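Local coordinates for bifunctional endomannanase/endoglucanase (Caldanaerobius polysaccharolyticus, PDB 3W0K), which probably hydrolyses internal beta-1,4 linkages of mannan and cellulose-type polysaccharides, as a bifunctional glycoside hydrolase of family 5, at residues Y122-S127 with I165-E170; E137-I141 with D174-G179; R148-A152 with I181-L186. All coordinates share one frame; numbering follows the deposited sequence.

Interaction 1. Residues Y122-S127 with I165-E170; sequences YKGVSS and IDPDRE
R169 leaves its backbone with CG anti to N (chi1 177°) and then doubles back through bends at chi2 (63°) and chi3 (57°), which carries the guanidinium across to the turn at Y122-V125. There it meets V125 O end-on: NH1 and NH2 each donate to this one oxygen at 2.9 Å, and the oxygen lies nearly in the guanidinium plane. The same turn is a type II beta turn, with V125 N bonded back to Y122 O. D166 is a charge partner, its OD2 3.4 Å from R169 NH2 but well out of the guanidinium plane. F132 adds a cation-pi contact, and L130 O a weak bond to NH1.

S127 works at the other end, its OG held beside the backbone N. It donates a short bond to D168 O, 2.5 Å away and in the carbonyl plane, and accepts from E170 N at 2.8 Å. On the G124 side of V125 O, a water joins G124 N, V125 O and D166 OD2. K123, fully extended, lays CE 3.4 Å from I165 O, and a second water links its NZ to that oxygen. D166 OD1 takes the D168 amide in an Asx turn. These are neighbouring helix-to-strand loops, leading into strands 130-133 and 170-174, at the N-terminal end of the strands of a beta/alpha (TIM) barrel.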
loop_
_atom_site.group_PDB
_atom_site.type_symbol
_atom_site.label_atom_id
_atom_site.label_comp_id
_atom_site.label_asym_id
_atom_site.label_seq_id
_atom_site.Cartn_x
_atom_site.Cartn_y
_atom_site.Cartn_z
ATOM N N TYR A 122 -20.052 -2.460 -5.909
ATOM C CA TYR A 122 -19.468 -1.677 -6.986
ATOM C C TYR A 122 -19.479 -2.323 -8.365
ATOM O O TYR A 122 -18.796 -1.852 -9.276
ATOM C CB TYR A 122 -18.054 -1.240 -6.590
ATOM C CG TYR A 122 -18.031 -0.474 -5.287
ATOM C CD1 TYR A 122 -18.739 0.723 -5.151
ATOM C CD2 TYR A 122 -17.352 -0.969 -4.171
ATOM C CE1 TYR A 122 -18.775 1.403 -3.940
ATOM C CE2 TYR A 122 -17.383 -0.297 -2.954
ATOM C CZ TYR A 122 -18.099 0.887 -2.845
ATOM O OH TYR A 122 -18.156 1.548 -1.640
ATOM N N LYS A 123 -20.281 -3.372 -8.542
ATOM C CA LYS A 123 -20.359 -4.027 -9.846
ATOM C C LYS A 123 -20.810 -2.999 -10.879
ATOM O O LYS A 123 -21.803 -2.302 -10.673
ATOM C CB LYS A 123 -21.343 -5.197 -9.826
ATOM C CG LYS A 123 -21.399 -5.935 -11.159
ATOM C CD LYS A 123 -22.369 -7.089 -11.131
ATOM C CE LYS A 123 -22.432 -7.758 -12.493
ATOM N NZ LYS A 123 -23.383 -8.900 -12.500
ATOM N N GLY A 124 -20.062 -2.892 -11.969
ATOM C CA GLY A 124 -20.409 -1.926 -12.999
ATOM C C GLY A 124 -19.419 -0.781 -13.049
ATOM O O GLY A 124 -19.268 -0.139 -14.088
ATOM N N VAL A 125 -18.769 -0.498 -11.921
ATOM C CA VAL A 125 -17.772 0.568 -11.884
ATOM C C VAL A 125 -16.522 0.055 -12.595
ATOM O O VAL A 125 -15.981 -0.999 -12.250
ATOM C CB VAL A 125 -17.427 0.998 -10.440
ATOM C CG1 VAL A 125 -16.322 2.049 -10.453
ATOM C CG2 VAL A 125 -18.665 1.563 -9.753
ATOM N N SER A 126 -16.096 0.789 -13.615
ATOM C CA SER A 126 -14.932 0.417 -14.410
ATOM C C SER A 126 -13.654 0.292 -13.594
ATOM O O SER A 126 -13.443 1.037 -12.636
ATOM C CB SER A 126 -14.710 1.442 -15.524
ATOM O OG SER A 126 -13.527 1.154 -16.246
ATOM N N SER A 127 -12.800 -0.647 -13.990
ATOM C CA SER A 127 -11.524 -0.846 -13.314
ATOM C C SER A 127 -10.598 0.337 -13.567
ATOM O O SER A 127 -9.554 0.467 -12.935
ATOM C CB SER A 127 -10.873 -2.153 -13.751
ATOM O OG SER A 127 -11.584 -3.241 -13.194
ATOM N N ILE A 165 -18.914 -12.586 -9.257
ATOM C CA ILE A 165 -19.845 -11.468 -9.138
ATOM C C ILE A 165 -19.545 -10.395 -10.186
ATOM O O ILE A 165 -20.448 -9.937 -10.895
ATOM C CB ILE A 165 -19.783 -10.850 -7.720
ATOM C CG1 ILE A 165 -20.280 -11.870 -6.693
ATOM C CG2 ILE A 165 -20.598 -9.557 -7.658
ATOM C CD1 ILE A 165 -19.944 -11.515 -5.259
ATOM N N ASP A 166 -18.279 -10.006 -10.284
ATOM C CA ASP A 166 -17.853 -8.995 -11.247
ATOM C C ASP A 166 -16.541 -9.412 -11.910
ATOM O O ASP A 166 -15.454 -9.127 -11.404
ATOM C CB ASP A 166 -17.696 -7.631 -10.559
ATOM C CG ASP A 166 -17.363 -6.511 -11.538
ATOM O OD1 ASP A 166 -17.262 -6.767 -12.758
ATOM O OD2 ASP A 166 -17.199 -5.360 -11.085
ATOM N N PRO A 167 -16.631 -10.049 -13.091
ATOM C CA PRO A 167 -15.467 -10.517 -13.850
ATOM C C PRO A 167 -14.546 -9.397 -14.328
ATOM O O PRO A 167 -13.393 -9.646 -14.679
ATOM C CB PRO A 167 -16.102 -11.221 -15.055
ATOM C CG PRO A 167 -17.472 -11.576 -14.595
ATOM C CD PRO A 167 -17.882 -10.389 -13.789
ATOM N N ASP A 168 -15.062 -8.171 -14.341
ATOM C CA ASP A 168 -14.304 -7.014 -14.808
ATOM C C ASP A 168 -13.540 -6.248 -13.731
ATOM O O ASP A 168 -12.845 -5.281 -14.042
ATOM C CB ASP A 168 -15.230 -6.042 -15.546
ATOM C CG ASP A 168 -15.929 -6.683 -16.736
ATOM O OD1 ASP A 168 -15.268 -7.424 -17.493
ATOM O OD2 ASP A 168 -17.141 -6.440 -16.915
ATOM N N ARG A 169 -13.665 -6.673 -12.476
ATOM C CA ARG A 169 -12.986 -5.995 -11.371
ATOM C C ARG A 169 -11.491 -6.287 -11.273
ATOM O O ARG A 169 -11.085 -7.439 -11.080
ATOM C CB ARG A 169 -13.656 -6.343 -10.039
ATOM C CG ARG A 169 -12.958 -5.743 -8.811
ATOM C CD ARG A 169 -12.985 -4.214 -8.811
ATOM N NE ARG A 169 -14.352 -3.702 -8.880
ATOM C CZ ARG A 169 -14.769 -2.784 -9.746
ATOM N NH1 ARG A 169 -13.920 -2.253 -10.621
ATOM N NH2 ARG A 169 -16.054 -2.451 -9.785
ATOM N N GLU A 170 -10.684 -5.233 -11.378
ATOM C CA GLU A 170 -9.235 -5.358 -11.278
ATOM C C GLU A 170 -8.879 -5.665 -9.831
ATOM O O GLU A 170 -9.385 -5.031 -8.901
ATOM C CB GLU A 170 -8.548 -4.071 -11.738
ATOM C CG GLU A 170 -7.025 -4.119 -11.693
ATOM C CD GLU A 170 -6.397 -2.869 -12.276
ATOM O OE1 GLU A 170 -5.776 -2.100 -11.515
ATOM O OE2 GLU A 170 -6.538 -2.648 -13.498
HETATM O O HOH W 1 -23.449 -10.317 -10.221
HETATM O O HOH W 2 -17.315 -3.429 -13.061
HETATM O O HOH W 3 -7.023 0.188 -13.860
HETATM O O HOH W 4 -13.413 -2.734 -15.863
#

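Interaction 2. Residues E137-I141 with D174-G179; sequences EPPNI and DGLGGG
D174 OD2 has two firm partners: E137 N donates to it at 3.0 Å in a nearly straight bond (165°), meeting the carboxylate on its anti side, while R196 forms a salt bridge to the same oxygen. This joins the end of barrel strand 170-174 to the loop that follows strand 130-133, at the C-terminal rim of the TIM barrel where family 5 enzymes place their active site. With N136 and P138, E137 makes up the Asn-Glu-Pro sequence familiar from this family, and its placement is consistent with the acid/base position. E137 OE1 bonds the amine of a Tris molecule, probably from the crystallisation liquor, and OE2 is paired with R196. R196 thus serves both acids, and an alanine in place of D174 would probably leave the E137 amide without its acceptor and R196 with one charge partner fewer.

Beyond this, the two backbones run close together. G178 N donates to P138 O at 2.8 Å, nearly along the C=O axis, whereas G177 N approaches P139 O at 3.0 Å from above the carbonyl plane. Beside these bonds P138 CB packs on L176 CD2, 3.8 Å away, and P138 CD lies against G175 O. The glycines G177 to G179 all have positive phi, and the E137 side chain runs past G178, where a water bridges E137 OE2 and G178 O. N140 brings OD1 to 3.3 Å from G177 CA; a CB on that glycine would fall 2.7 Å from N140 OD1.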
loop_
_atom_site.group_PDB
_atom_site.type_symbol
_atom_site.label_atom_id
_atom_site.label_comp_id
_atom_site.label_asym_id
_atom_site.label_seq_id
_atom_site.Cartn_x
_atom_site.Cartn_y
_atom_site.Cartn_z
ATOM N N GLU A 137 0.051 -6.285 2.955
ATOM C CA GLU A 137 1.286 -6.936 3.378
ATOM C C GLU A 137 1.220 -8.240 4.186
ATOM O O GLU A 137 1.411 -8.229 5.407
ATOM C CB GLU A 137 2.122 -5.899 4.148
ATOM C CG GLU A 137 2.428 -4.635 3.331
ATOM C CD GLU A 137 2.928 -3.456 4.161
ATOM O OE1 GLU A 137 2.670 -3.400 5.383
ATOM O OE2 GLU A 137 3.570 -2.555 3.574
ATOM N N PRO A 138 0.937 -9.376 3.519
ATOM C CA PRO A 138 0.869 -10.675 4.203
ATOM C C PRO A 138 2.208 -10.924 4.906
ATOM O O PRO A 138 3.238 -10.366 4.514
ATOM C CB PRO A 138 0.644 -11.656 3.050
ATOM C CG PRO A 138 -0.134 -10.849 2.072
ATOM C CD PRO A 138 0.577 -9.512 2.097
ATOM N N PRO A 139 2.215 -11.772 5.947
ATOM C CA PRO A 139 3.434 -12.072 6.703
ATOM C C PRO A 139 4.458 -12.946 5.997
ATOM O O PRO A 139 4.275 -13.360 4.850
ATOM C CB PRO A 139 2.888 -12.756 7.952
ATOM C CG PRO A 139 1.733 -13.532 7.413
ATOM C CD PRO A 139 1.070 -12.544 6.467
ATOM N N ASN A 140 5.560 -13.197 6.693
ATOM C CA ASN A 140 6.611 -14.039 6.151
ATOM C C ASN A 140 6.172 -15.491 6.155
ATOM O O ASN A 140 5.293 -15.892 6.921
ATOM C CB ASN A 140 7.886 -13.911 6.986
ATOM C CG ASN A 140 8.664 -12.654 6.670
ATOM O OD1 ASN A 140 9.352 -12.578 5.649
ATOM N ND2 ASN A 140 8.568 -11.665 7.542
ATOM N N ILE A 141 6.751 -16.265 5.248
ATOM C CA ILE A 141 6.466 -17.689 5.182
ATOM C C ILE A 141 6.967 -18.233 6.524
ATOM O O ILE A 141 8.077 -17.914 6.957
ATOM C CB ILE A 141 7.237 -18.336 4.013
ATOM C CG1 ILE A 141 6.741 -17.750 2.687
ATOM C CG2 ILE A 141 7.066 -19.850 4.030
ATOM C CD1 ILE A 141 7.691 -17.974 1.524
ATOM N N ASP A 174 -0.745 -8.116 -2.542
ATOM C CA ASP A 174 0.521 -7.662 -1.965
ATOM C C ASP A 174 1.530 -8.788 -1.798
ATOM O O ASP A 174 1.164 -9.928 -1.512
ATOM C CB ASP A 174 0.290 -7.011 -0.595
ATOM C CG ASP A 174 -0.370 -5.643 -0.683
ATOM O OD1 ASP A 174 -0.889 -5.267 -1.758
ATOM O OD2 ASP A 174 -0.366 -4.935 0.345
ATOM N N GLY A 175 2.807 -8.444 -1.938
ATOM C CA GLY A 175 3.860 -9.431 -1.788
ATOM C C GLY A 175 3.945 -10.021 -0.391
ATOM O O GLY A 175 3.489 -9.421 0.589
ATOM N N LEU A 176 4.505 -11.222 -0.299
ATOM C CA LEU A 176 4.659 -11.887 0.990
ATOM C C LEU A 176 5.761 -11.224 1.810
ATOM O O LEU A 176 6.478 -10.351 1.313
ATOM C CB LEU A 176 4.985 -13.368 0.782
ATOM C CG LEU A 176 3.893 -14.179 0.089
ATOM C CD1 LEU A 176 4.376 -15.608 -0.134
ATOM C CD2 LEU A 176 2.629 -14.161 0.937
ATOM N N GLY A 177 5.882 -11.628 3.070
ATOM C CA GLY A 177 6.907 -11.069 3.934
ATOM C C GLY A 177 6.843 -9.561 4.069
ATOM O O GLY A 177 7.870 -8.880 3.995
ATOM N N GLY A 178 5.634 -9.037 4.262
ATOM C CA GLY A 178 5.457 -7.602 4.408
ATOM C C GLY A 178 5.534 -6.836 3.100
ATOM O O GLY A 178 5.971 -5.681 3.078
ATOM N N GLY A 179 5.084 -7.470 2.019
ATOM C CA GLY A 179 5.101 -6.842 0.706
ATOM C C GLY A 179 6.451 -6.875 0.014
ATOM O O GLY A 179 6.619 -6.279 -1.050
HETATM O O HOH W 5 6.290 -3.012 4.010
#

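Interaction 3. Residues R148-A152 with I181-L186; sequences RENHA and IAMPEL
H151 and A152 meet L186 and M183 in the close-packed part of this contact, where the start of helix 148-165 lies against the loop leading to strand 192-197 in the beta/alpha barrel. The two methyls of L186 divide between them: CD1 lies 3.8 Å from H151 CE1, and CD2 touches A152 CB at 3.9 Å. M183 SD approaches the same imidazole carbon, H151 CE1, at 3.6 Å, an oblique sulfur-aromatic contact. L176 and I173 back this apolar side.

The other half is polar and watered. R148 reaches out almost straight, and NH1 makes two good bonds, with both acceptors in the guanidinium plane: A182 O at 3.1 Å, by a bond of 168°, and E185 OE2 at 3.0 Å, on its syn lone pair; a weak one goes to E185 OE1. The guanidinium and carboxylate planes are perpendicular (90°), so one nitrogen carries the bridge; E185 CG, placed between N and the carbonyl carbon (chi1 63°), and a bend at chi2 turn the carboxylate toward R148. A water joins R148 NH2 to A182 O. Where the two halves meet, another water donates to R148 O and to E185 OE2, and sits 2.8 Å from H151 ND1 in the ring plane.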
loop_
_atom_site.group_PDB
_atom_site.type_symbol
_atom_site.label_atom_id
_atom_site.label_comp_id
_atom_site.label_asym_id
_atom_site.label_seq_id
_atom_site.Cartn_x
_atom_site.Cartn_y
_atom_site.Cartn_z
ATOM N N ARG A 148 3.420 -20.593 1.161
ATOM C CA ARG A 148 3.082 -20.104 -0.172
ATOM C C ARG A 148 1.819 -20.803 -0.667
ATOM O O ARG A 148 0.979 -20.191 -1.326
ATOM C CB ARG A 148 4.227 -20.344 -1.158
ATOM C CG ARG A 148 5.407 -19.403 -1.000
ATOM C CD ARG A 148 6.378 -19.598 -2.146
ATOM N NE ARG A 148 7.605 -18.820 -1.995
ATOM C CZ ARG A 148 7.770 -17.571 -2.424
ATOM N NH1 ARG A 148 6.782 -16.926 -3.032
ATOM N NH2 ARG A 148 8.950 -16.983 -2.281
ATOM N N GLU A 149 1.670 -22.074 -0.298
ATOM C CA GLU A 149 0.517 -22.869 -0.701
ATOM C C GLU A 149 -0.807 -22.393 -0.103
ATOM O O GLU A 149 -1.779 -22.204 -0.838
ATOM C CB GLU A 149 0.744 -24.344 -0.358
ATOM C CG GLU A 149 -0.351 -25.277 -0.861
ATOM C CD GLU A 149 -0.054 -26.740 -0.577
ATOM O OE1 GLU A 149 1.107 -27.166 -0.766
ATOM O OE2 GLU A 149 -0.986 -27.467 -0.171
ATOM N N ASN A 150 -0.868 -22.196 1.216
ATOM C CA ASN A 150 -2.134 -21.755 1.792
ATOM C C ASN A 150 -2.482 -20.303 1.475
ATOM O O ASN A 150 -3.658 -19.961 1.342
ATOM C CB ASN A 150 -2.299 -22.122 3.287
ATOM C CG ASN A 150 -1.264 -21.483 4.203
ATOM O OD1 ASN A 150 -0.805 -20.364 3.983
ATOM N ND2 ASN A 150 -0.947 -22.183 5.290
ATOM N N HIS A 151 -1.462 -19.470 1.279
ATOM C CA HIS A 151 -1.694 -18.077 0.914
ATOM C C HIS A 151 -2.270 -18.072 -0.502
ATOM O O HIS A 151 -3.281 -17.420 -0.764
ATOM C CB HIS A 151 -0.385 -17.276 0.945
ATOM C CG HIS A 151 -0.484 -15.930 0.290
ATOM N ND1 HIS A 151 -0.031 -15.694 -0.990
ATOM C CD2 HIS A 151 -0.993 -14.755 0.732
ATOM C CE1 HIS A 151 -0.256 -14.431 -1.308
ATOM N NE2 HIS A 151 -0.839 -13.839 -0.281
ATOM N N ALA A 152 -1.637 -18.818 -1.408
ATOM C CA ALA A 152 -2.106 -18.891 -2.789
ATOM C C ALA A 152 -3.537 -19.423 -2.863
ATOM O O ALA A 152 -4.366 -18.885 -3.593
ATOM C CB ALA A 152 -1.167 -19.763 -3.627
ATOM N N ILE A 181 8.346 -9.958 -0.751
ATOM C CA ILE A 181 8.560 -11.166 -1.543
ATOM C C ILE A 181 7.644 -11.419 -2.734
ATOM O O ILE A 181 6.425 -11.485 -2.588
ATOM C CB ILE A 181 8.538 -12.395 -0.597
ATOM C CG1 ILE A 181 9.522 -12.185 0.562
ATOM C CG2 ILE A 181 8.856 -13.676 -1.353
ATOM C CD1 ILE A 181 10.963 -11.976 0.134
ATOM N N ALA A 182 8.258 -11.617 -3.903
ATOM C CA ALA A 182 7.536 -11.883 -5.147
ATOM C C ALA A 182 6.824 -13.233 -5.095
ATOM O O ALA A 182 7.275 -14.161 -4.416
ATOM C CB ALA A 182 8.491 -11.832 -6.335
ATOM N N MET A 183 5.739 -13.350 -5.854
ATOM C CA MET A 183 4.932 -14.566 -5.856
ATOM C C MET A 183 4.731 -15.172 -7.242
ATOM O O MET A 183 3.652 -15.072 -7.824
ATOM C CB MET A 183 3.571 -14.255 -5.220
ATOM C CG MET A 183 3.685 -13.641 -3.830
ATOM S SD MET A 183 2.208 -12.739 -3.316
ATOM C CE MET A 183 2.244 -11.339 -4.466
ATOM N N PRO A 184 5.759 -15.852 -7.773
ATOM C CA PRO A 184 5.631 -16.460 -9.102
ATOM C C PRO A 184 4.512 -17.499 -9.183
ATOM O O PRO A 184 3.945 -17.729 -10.254
ATOM C CB PRO A 184 7.016 -17.072 -9.338
ATOM C CG PRO A 184 7.530 -17.331 -7.959
ATOM C CD PRO A 184 7.093 -16.106 -7.200
ATOM N N GLU A 185 4.154 -18.070 -8.034
ATOM C CA GLU A 185 3.094 -19.072 -7.961
ATOM C C GLU A 185 1.714 -18.492 -8.276
ATOM O O GLU A 185 0.775 -19.236 -8.556
ATOM C CB GLU A 185 3.086 -19.766 -6.589
ATOM C CG GLU A 185 2.789 -18.858 -5.385
ATOM C CD GLU A 185 4.018 -18.132 -4.833
ATOM O OE1 GLU A 185 5.078 -18.100 -5.493
ATOM O OE2 GLU A 185 3.924 -17.587 -3.717
ATOM N N LEU A 186 1.597 -17.166 -8.243
ATOM C CA LEU A 186 0.326 -16.504 -8.536
ATOM C C LEU A 186 0.406 -15.632 -9.793
ATOM O O LEU A 186 -0.488 -14.828 -10.062
ATOM C CB LEU A 186 -0.125 -15.665 -7.334
ATOM C CG LEU A 186 -0.586 -16.444 -6.098
ATOM C CD1 LEU A 186 -0.680 -15.518 -4.898
ATOM C CD2 LEU A 186 -1.928 -17.119 -6.375
HETATM O O HOH W 6 1.508 -17.641 -2.380
HETATM O O HOH W 7 9.942 -14.992 -4.262
#

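All three contacts involve chain next to the adjacent strands 130-133 and 170-174: interaction 1 at the N-terminal end of the barrel, interactions 2 and 3 toward the C-terminal end. The centre of interaction 1 lies about 26 Å from that of interaction 2 and 24 Å from that of interaction 3. Interactions 2 and 3 are about 10 Å apart between centres and touch: L176 O and I181 N are 2.8 Å apart, a probable hydrogen bond, M183 CE packs 3.4 Å from D174 O, and L176 CD2 lies 3.6 Å from H151 ND1. Of the three, interaction 2 reaches the pocket, with the E137 side chain about 3 Å from the bound Tris; interaction 3 packs behind it.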